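Local atomic coordinates of fusion DH (Streptomyces sp. MJ635-86F5, PDB entry 6K97), a protein that probably dehydrates beta-hydroxyacyl intermediates tethered to a carrier protein during cremimycin biosynthesis, being an engineered fusion of a split polyketide synthase dehydratase domain. Residues A89-L103 / R138-P150. Sequence-based numbering, arbitrary orientation.
Sequences AGCDEITELVLHTPL and RLWVEHADGSIGP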
ATOM      1  N   ALA A  89      -0.253  14.392   0.571  1.00 39.06           N
ATOM      2  CA  ALA A  89      -0.467  14.480   2.030  1.00 39.38           C
ATOM      3  C   ALA A  89      -0.633  15.889   2.581  1.00 38.19           C
ATOM      4  O   ALA A  89      -0.627  16.053   3.783  1.00 41.32           O
ATOM      5  CB  ALA A  89       0.687  13.823   2.749  1.00 39.18           C
ATOM      6  N   GLY A  90      -0.721  16.918   1.746  1.00 36.13           N
ATOM      7  CA  GLY A  90      -0.943  18.269   2.288  1.00 36.27           C
ATOM      8  C   GLY A  90       0.256  18.923   3.000  1.00 37.18           C
ATOM      9  O   GLY A  90       0.066  19.868   3.782  1.00 37.58           O
ATOM     10  N   CYS A  91       1.491  18.522   2.692  1.00 35.30           N
ATOM     11  CA  CYS A  91       2.658  19.200   3.315  1.00 37.74           C
ATOM     12  C   CYS A  91       3.365  20.177   2.384  1.00 36.04           C
ATOM     13  O   CYS A  91       3.571  19.902   1.217  1.00 35.87           O
ATOM     14  CB  CYS A  91       3.676  18.183   3.835  1.00 39.38           C
ATOM     15  SG  CYS A  91       3.047  16.983   5.001  1.00 37.75           S
ATOM     16  N   ASP A  92       3.810  21.296   2.927  1.00 40.93           N
ATOM     17  CA  ASP A  92       4.412  22.393   2.113  1.00 41.85           C
ATOM     18  C   ASP A  92       5.866  22.196   1.752  1.00 38.97           C
ATOM     19  O   ASP A  92       6.404  22.887   0.901  1.00 41.06           O
ATOM     20  CB  ASP A  92       4.313  23.718   2.886  1.00 44.74           C
ATOM     21  CG  ASP A  92       2.861  24.213   3.060  1.00 48.10           C
ATOM     22  OD1 ASP A  92       1.994  23.881   2.210  1.00 44.03           O
ATOM     23  OD2 ASP A  92       2.626  24.951   4.052  1.00 52.25           O
ATOM     24  N   GLU A  93       6.519  21.233   2.372  1.00 39.06           N
ATOM     25  CA  GLU A  93       7.970  21.231   2.379  1.00 38.06           C
ATOM     26  C   GLU A  93       8.498  19.817   2.576  1.00 37.43           C
ATOM     27  O   GLU A  93       7.887  19.004   3.326  1.00 36.99           O
ATOM     28  CB  GLU A  93       8.376  22.078   3.562  1.00 41.26           C
ATOM     29  CG  GLU A  93       9.840  22.238   3.734  1.00 46.09           C
ATOM     30  CD  GLU A  93      10.212  23.122   4.901  1.00 49.34           C
ATOM     31  OE1 GLU A  93      10.223  22.600   6.084  1.00 51.50           O
ATOM     32  OE2 GLU A  93      10.477  24.314   4.605  1.00 44.56           O
ATOM     33  N   ILE A  94       9.598  19.496   1.899  1.00 35.00           N
ATOM     34  CA  ILE A  94      10.434  18.394   2.336  1.00 33.21           C
ATOM     35  C   ILE A  94      11.359  19.082   3.313  1.00 33.39           C
ATOM     36  O   ILE A  94      12.076  19.984   2.973  1.00 33.97           O
ATOM     37  CB  ILE A  94      11.248  17.762   1.220  1.00 34.38           C
ATOM     38  CG1 ILE A  94      10.338  17.267   0.113  1.00 33.52           C
ATOM     39  CG2 ILE A  94      12.106  16.624   1.740  1.00 34.77           C
ATOM     40  CD1 ILE A  94      11.112  16.942  -1.140  1.00 33.02           C
ATOM     41  N   THR A  95      11.289  18.665   4.555  1.00 34.65           N
ATOM     42  CA  THR A  95      11.989  19.324   5.623  1.00 34.25           C
ATOM     43  C   THR A  95      13.392  18.851   5.576  1.00 32.83           C
ATOM     44  O   THR A  95      14.298  19.628   5.694  1.00 32.77           O
ATOM     45  CB  THR A  95      11.328  19.024   6.989  1.00 33.94           C
ATOM     46  OG1 THR A  95      10.144  19.816   7.068  1.00 36.23           O
ATOM     47  CG2 THR A  95      12.214  19.423   8.128  1.00 33.93           C
ATOM     48  N   GLU A  96      13.570  17.558   5.373  1.00 36.02           N
ATOM     49  CA  GLU A  96      14.921  17.031   5.321  1.00 38.47           C
ATOM     50  C   GLU A  96      14.866  15.672   4.633  1.00 34.54           C
ATOM     51  O   GLU A  96      13.882  14.945   4.775  1.00 34.60           O
ATOM     52  CB  GLU A  96      15.526  17.069   6.769  1.00 39.26           C
ATOM     53  CG  GLU A  96      16.371  15.878   7.096  1.00 45.70           C
ATOM     54  CD  GLU A  96      15.558  14.743   7.627  1.00 44.36           C
ATOM     55  OE1 GLU A  96      14.348  14.871   7.976  1.00 43.48           O
ATOM     56  OE2 GLU A  96      16.199  13.693   7.694  1.00 51.13           O
ATOM     57  N   LEU A  97      15.875  15.387   3.818  1.00 33.52           N
ATOM     58  CA  LEU A  97      15.962  14.136   3.076  1.00 32.28           C
ATOM     59  C   LEU A  97      17.394  13.707   2.955  1.00 33.01           C
ATOM     60  O   LEU A  97      18.236  14.503   2.527  1.00 31.40           O
ATOM     61  CB  LEU A  97      15.396  14.270   1.657  1.00 34.23           C
ATOM     62  CG  LEU A  97      15.201  12.923   0.896  1.00 35.35           C
ATOM     63  CD1 LEU A  97      14.001  12.116   1.450  1.00 33.94           C
ATOM     64  CD2 LEU A  97      15.025  13.153  -0.608  1.00 34.81           C
ATOM     65  N   VAL A  98      17.649  12.427   3.250  1.00 30.38           N
ATOM     66  CA  VAL A  98      18.974  11.860   3.180  1.00 28.48           C
ATOM     67  C   VAL A  98      18.959  10.601   2.329  1.00 29.19           C
ATOM     68  O   VAL A  98      18.119   9.714   2.522  1.00 31.47           O
ATOM     69  CB  VAL A  98      19.433  11.473   4.595  1.00 29.94           C
ATOM     70  CG1 VAL A  98      20.821  10.890   4.585  1.00 29.27           C
ATOM     71  CG2 VAL A  98      19.376  12.671   5.534  1.00 29.32           C
ATOM     72  N   LEU A  99      19.908  10.503   1.407  1.00 31.15           N
ATOM     73  CA  LEU A  99      20.065   9.371   0.500  1.00 32.78           C
ATOM     74  C   LEU A  99      21.084   8.370   1.024  1.00 35.97           C
ATOM     75  O   LEU A  99      22.081   8.751   1.586  1.00 43.87           O
ATOM     76  CB  LEU A  99      20.562   9.903  -0.823  1.00 34.26           C
ATOM     77  CG  LEU A  99      19.797  11.134  -1.309  1.00 35.07           C
ATOM     78  CD1 LEU A  99      20.372  11.594  -2.642  1.00 35.48           C
ATOM     79  CD2 LEU A  99      18.324  10.849  -1.453  1.00 33.48           C
ATOM     80  N   HIS A 100      20.814   7.094   0.871  1.00 36.57           N
ATOM     81  CA  HIS A 100      21.627   6.032   1.408  1.00 37.33           C
ATOM     82  C   HIS A 100      22.082   5.158   0.221  1.00 37.43           C
ATOM     83  O   HIS A 100      22.673   5.661  -0.699  1.00 35.07           O
ATOM     84  CB  HIS A 100      20.778   5.185   2.385  1.00 41.29           C
ATOM     85  CG  HIS A 100      20.156   5.978   3.490  1.00 45.67           C
ATOM     86  ND1 HIS A 100      20.893   6.551   4.503  1.00 48.52           N
ATOM     87  CD2 HIS A 100      18.869   6.310   3.733  1.00 44.87           C
ATOM     88  CE1 HIS A 100      20.093   7.212   5.314  1.00 44.97           C
ATOM     89  NE2 HIS A 100      18.862   7.091   4.861  1.00 45.33           N
ATOM     90  N   THR A 101      21.697   3.877   0.181  1.00 37.29           N
ATOM     91  CA  THR A 101      22.104   3.000  -0.906  1.00 37.75           C
ATOM     92  C   THR A 101      21.493   3.416  -2.262  1.00 34.35           C
ATOM     93  O   THR A 101      20.325   3.740  -2.359  1.00 32.53           O
ATOM     94  CB  THR A 101      21.710   1.545  -0.547  1.00 42.07           C
ATOM     95  OG1 THR A 101      22.232   1.235   0.763  1.00 41.96           O
ATOM     96  CG2 THR A 101      22.305   0.508  -1.551  1.00 41.62           C
ATOM     97  N   PRO A 102      22.295   3.421  -3.321  1.00 32.86           N
ATOM     98  CA  PRO A 102      21.683   3.802  -4.567  1.00 32.92           C
ATOM     99  C   PRO A 102      20.783   2.730  -5.117  1.00 34.54           C
ATOM    100  O   PRO A 102      20.805   1.599  -4.633  1.00 33.74           O
ATOM    101  CB  PRO A 102      22.893   4.045  -5.514  1.00 34.29           C
ATOM    102  CG  PRO A 102      24.093   3.551  -4.813  1.00 32.83           C
ATOM    103  CD  PRO A 102      23.763   3.512  -3.361  1.00 34.25           C
ATOM    104  N   LEU A 103      20.003   3.126  -6.111  1.00 34.29           N
ATOM    105  CA  LEU A 103      19.119   2.254  -6.823  1.00 35.92           C
ATOM    106  C   LEU A 103      19.691   2.143  -8.212  1.00 36.65           C
ATOM    107  O   LEU A 103      19.709   3.108  -8.949  1.00 38.55           O
ATOM    108  CB  LEU A 103      17.737   2.868  -6.881  1.00 37.19           C
ATOM    109  CG  LEU A 103      16.644   1.850  -7.171  1.00 38.47           C
ATOM    110  CD1 LEU A 103      15.262   2.506  -6.987  1.00 39.84           C
ATOM    111  CD2 LEU A 103      16.802   1.349  -8.553  1.00 39.62           C
ATOM    112  N   ARG A 138      13.279 -10.583  -2.479  1.00 80.80           N
ATOM    113  CA  ARG A 138      12.400 -10.375  -1.318  1.00 83.41           C
ATOM    114  C   ARG A 138      12.712  -9.129  -0.494  1.00 76.38           C
ATOM    115  O   ARG A 138      11.808  -8.528   0.056  1.00 72.60           O
ATOM    116  CB  ARG A 138      12.453 -11.591  -0.384  1.00 90.53           C
ATOM    117  CG  ARG A 138      11.577 -12.761  -0.808  1.00101.69           C
ATOM    118  CD  ARG A 138      11.624 -13.908   0.203  1.00108.91           C
ATOM    119  NE  ARG A 138      12.844 -14.719   0.105  1.00107.41           N
ATOM    120  CZ  ARG A 138      13.979 -14.503   0.774  1.00107.53           C
ATOM    121  NH1 ARG A 138      15.004 -15.330   0.590  1.00106.80           N
ATOM    122  NH2 ARG A 138      14.108 -13.478   1.627  1.00105.52           N
ATOM    123  N   LEU A 139      13.981  -8.750  -0.388  1.00 71.46           N
ATOM    124  CA  LEU A 139      14.364  -7.821   0.652  1.00 67.43           C
ATOM    125  C   LEU A 139      14.441  -6.387   0.179  1.00 60.42           C
ATOM    126  O   LEU A 139      15.075  -6.070  -0.816  1.00 56.93           O
ATOM    127  CB  LEU A 139      15.664  -8.273   1.291  1.00 77.70           C
ATOM    128  CG  LEU A 139      15.520  -9.635   2.020  1.00 85.24           C
ATOM    129  CD1 LEU A 139      16.872 -10.064   2.586  1.00 91.56           C
ATOM    130  CD2 LEU A 139      14.448  -9.668   3.122  1.00 82.13           C
ATOM    131  N   TRP A 140      13.760  -5.518   0.920  1.00 59.42           N
ATOM    132  CA  TRP A 140      13.673  -4.120   0.590  1.00 54.04           C
ATOM    133  C   TRP A 140      14.992  -3.464   0.833  1.00 51.13           C
ATOM    134  O   TRP A 140      15.646  -3.818   1.771  1.00 53.17           O
ATOM    135  CB  TRP A 140      12.641  -3.428   1.461  1.00 53.43           C
ATOM    136  CG  TRP A 140      11.263  -3.831   1.157  1.00 54.40           C
ATOM    137  CD1 TRP A 140      10.457  -4.651   1.915  1.00 56.09           C
ATOM    138  CD2 TRP A 140      10.500  -3.459   0.011  1.00 49.11           C
ATOM    139  NE1 TRP A 140       9.226  -4.776   1.315  1.00 52.25           N
ATOM    140  CE2 TRP A 140       9.223  -4.061   0.148  1.00 49.14           C
ATOM    141  CE3 TRP A 140      10.765  -2.673  -1.113  1.00 47.27           C
ATOM    142  CZ2 TRP A 140       8.233  -3.935  -0.812  1.00 47.00           C
ATOM    143  CZ3 TRP A 140       9.764  -2.512  -2.062  1.00 47.90           C
ATOM    144  CH2 TRP A 140       8.493  -3.152  -1.897  1.00 47.75           C
ATOM    145  N   VAL A 141      15.378  -2.535  -0.045  1.00 47.49           N
ATOM    146  CA  VAL A 141      16.548  -1.715   0.146  1.00 47.00           C
ATOM    147  C   VAL A 141      16.072  -0.291   0.312  1.00 45.21           C
ATOM    148  O   VAL A 141      15.296   0.184  -0.493  1.00 46.40           O
ATOM    149  CB  VAL A 141      17.475  -1.785  -1.063  1.00 48.32           C
ATOM    150  CG1 VAL A 141      18.697  -0.913  -0.845  1.00 47.70           C
ATOM    151  CG2 VAL A 141      17.859  -3.238  -1.336  1.00 48.16           C
ATOM    152  N   GLU A 142      16.535   0.366   1.367  1.00 47.60           N
ATOM    153  CA  GLU A 142      16.182   1.742   1.667  1.00 49.33           C
ATOM    154  C   GLU A 142      17.138   2.693   0.927  1.00 43.29           C
ATOM    155  O   GLU A 142      18.342   2.585   1.094  1.00 47.27           O
ATOM    156  CB  GLU A 142      16.232   1.998   3.180  1.00 55.01           C
ATOM    157  CG  GLU A 142      15.760   3.421   3.525  1.00 67.41           C
ATOM    158  CD  GLU A 142      15.617   3.720   5.031  1.00 73.97           C
ATOM    159  OE1 GLU A 142      14.683   3.183   5.668  1.00 76.83           O
ATOM    160  OE2 GLU A 142      16.430   4.522   5.560  1.00 72.93           O
ATOM    161  N   HIS A 143      16.587   3.559   0.068  1.00 37.64           N
ATOM    162  CA  HIS A 143      17.375   4.529  -0.672  1.00 35.85           C
ATOM    163  C   HIS A 143      17.315   5.931  -0.059  1.00 34.43           C
ATOM    164  O   HIS A 143      18.240   6.718  -0.181  1.00 33.04           O
ATOM    165  CB  HIS A 143      16.875   4.594  -2.125  1.00 36.63           C
ATOM    166  CG  HIS A 143      16.835   3.263  -2.808  1.00 37.91           C
ATOM    167  ND1 HIS A 143      17.960   2.498  -2.996  1.00 37.08           N
ATOM    168  CD2 HIS A 143      15.793   2.535  -3.293  1.00 38.60           C
ATOM    169  CE1 HIS A 143      17.618   1.362  -3.586  1.00 40.85           C
ATOM    170  NE2 HIS A 143      16.304   1.356  -3.766  1.00 39.88           N
ATOM    171  N   ALA A 144      16.221   6.255   0.620  1.00 34.80           N
ATOM    172  CA  ALA A 144      16.108   7.574   1.219  1.00 33.64           C
ATOM    173  C   ALA A 144      15.165   7.581   2.348  1.00 33.25           C
ATOM    174  O   ALA A 144      14.211   6.782   2.399  1.00 35.20           O
ATOM    175  CB  ALA A 144      15.654   8.587   0.192  1.00 33.44           C
ATOM    176  N   ASP A 145      15.420   8.484   3.287  1.00 33.68           N
ATOM    177  CA  ASP A 145      14.397   8.802   4.283  1.00 35.30           C
ATOM    178  C   ASP A 145      14.502  10.237   4.766  1.00 32.95           C
ATOM    179  O   ASP A 145      15.481  10.948   4.470  1.00 35.34           O
ATOM    180  CB  ASP A 145      14.411   7.786   5.427  1.00 39.64           C
ATOM    181  CG  ASP A 145      15.660   7.746   6.166  1.00 43.20           C
ATOM    182  OD1 ASP A 145      16.543   8.598   5.971  1.00 51.08           O
ATOM    183  OD2 ASP A 145      15.765   6.826   6.968  1.00 48.48           O
ATOM    184  N   GLY A 146      13.497  10.677   5.468  1.00 31.07           N
ATOM    185  CA  GLY A 146      13.434  12.083   5.859  1.00 31.08           C
ATOM    186  C   GLY A 146      12.057  12.398   6.385  1.00 31.32           C
ATOM    187  O   GLY A 146      11.383  11.554   6.959  1.00 28.61           O
ATOM    188  N   SER A 147      11.686  13.649   6.267  1.00 32.33           N
ATOM    189  CA  SER A 147      10.404  14.094   6.767  1.00 34.33           C
ATOM    190  C   SER A 147       9.846  15.217   5.915  1.00 36.21           C
ATOM    191  O   SER A 147      10.598  15.950   5.250  1.00 41.10           O
ATOM    192  CB  SER A 147      10.508  14.568   8.206  1.00 33.66           C
ATOM    193  OG  SER A 147      11.665  15.333   8.341  1.00 35.09           O
ATOM    194  N   ILE A 148       8.531  15.318   5.941  1.00 34.64           N
ATOM    195  CA  ILE A 148       7.798  16.334   5.231  1.00 35.77           C
ATOM    196  C   ILE A 148       6.873  17.019   6.238  1.00 36.76           C
ATOM    197  O   ILE A 148       6.545  16.429   7.245  1.00 36.04           O
ATOM    198  CB  ILE A 148       6.990  15.746   4.077  1.00 34.20           C
ATOM    199  CG1 ILE A 148       5.970  14.720   4.586  1.00 36.10           C
ATOM    200  CG2 ILE A 148       7.922  15.091   3.096  1.00 33.69           C
ATOM    201  CD1 ILE A 148       5.111  14.085   3.491  1.00 34.91           C
ATOM    202  N   GLY A 149       6.520  18.275   5.986  1.00 37.77           N
ATOM    203  CA  GLY A 149       5.686  19.052   6.923  1.00 39.06           C
ATOM    204  C   GLY A 149       5.531  20.490   6.452  1.00 39.73           C
ATOM    205  O   GLY A 149       5.754  20.753   5.263  1.00 41.60           O
ATOM    206  N   PRO A 150       5.184  21.424   7.364  1.00 43.46           N
ATOM    207  CA  PRO A 150       4.949  22.875   7.102  1.00 46.25           C
ATOM    208  C   PRO A 150       6.146  23.756   6.841  1.00 44.94           C
ATOM    209  O   PRO A 150       7.154  23.541   7.495  1.00 50.70           O
ATOM    210  CB  PRO A 150       4.259  23.345   8.399  1.00 47.16           C
ATOM    211  CG  PRO A 150       3.553  22.124   8.892  1.00 46.32           C
ATOM    212  CD  PRO A 150       4.529  21.018   8.631  1.00 46.02           C
TER
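His143 and Thr101 meet just beyond the last bridge of the antiparallel ladder between strands 93-99 and 141-149; both belong to the first hotdog unit of this double-hotdog dehydratase, in the N-terminal part of the fusion. Thr101 O meets the edge of the His143 ring, while Leu103 lies over one face. ND1 donates to Thr101 O at 2.7 Å, in the ring plane, though the donor stands above the carbonyl plane, and Leu103 CB sits 3.8 Å from the ring centroid in a CH-pi contact. With NE2 bound to Ser132 of strand 126-134, both ring nitrogens of this buried histidine have partners, which fixes the ring's rotation. On the other side of the ladder His100 NE2 donates to Asp145 OD1 (3.0 Å, 171°). OD1 lies in the imidazole plane, but the carboxylate is turned 88° to it and is met from above. Glu142 runs alongside His100; its OE2 is 2.8 Å from Asp145 OD2, so these carboxylates may share a proton, and they would tend to favour a charged His100.

Midway, Thr95 and Glu96 both face Ser147 in a classic beta bulge. Gly146, lacking a side chain, suits its place opposite Leu97: its CA approaches Glu96 O to 3.1 Å in a CA-H...O contact. Ile94 and Leu99 pack on helix 75-88; on the same face Ile148 CG1 lies on Cys91 SG at 3.7 Å. Glu93, salt-bridged to Arg283, also accepts from Thr95 OG1 through the anti lone pair of OE1. Ser147 OG, set between its own N and carbonyl carbon (chi1 43°), donates to Glu96 OE1 at 2.7 Å, nearly along the C-O axis.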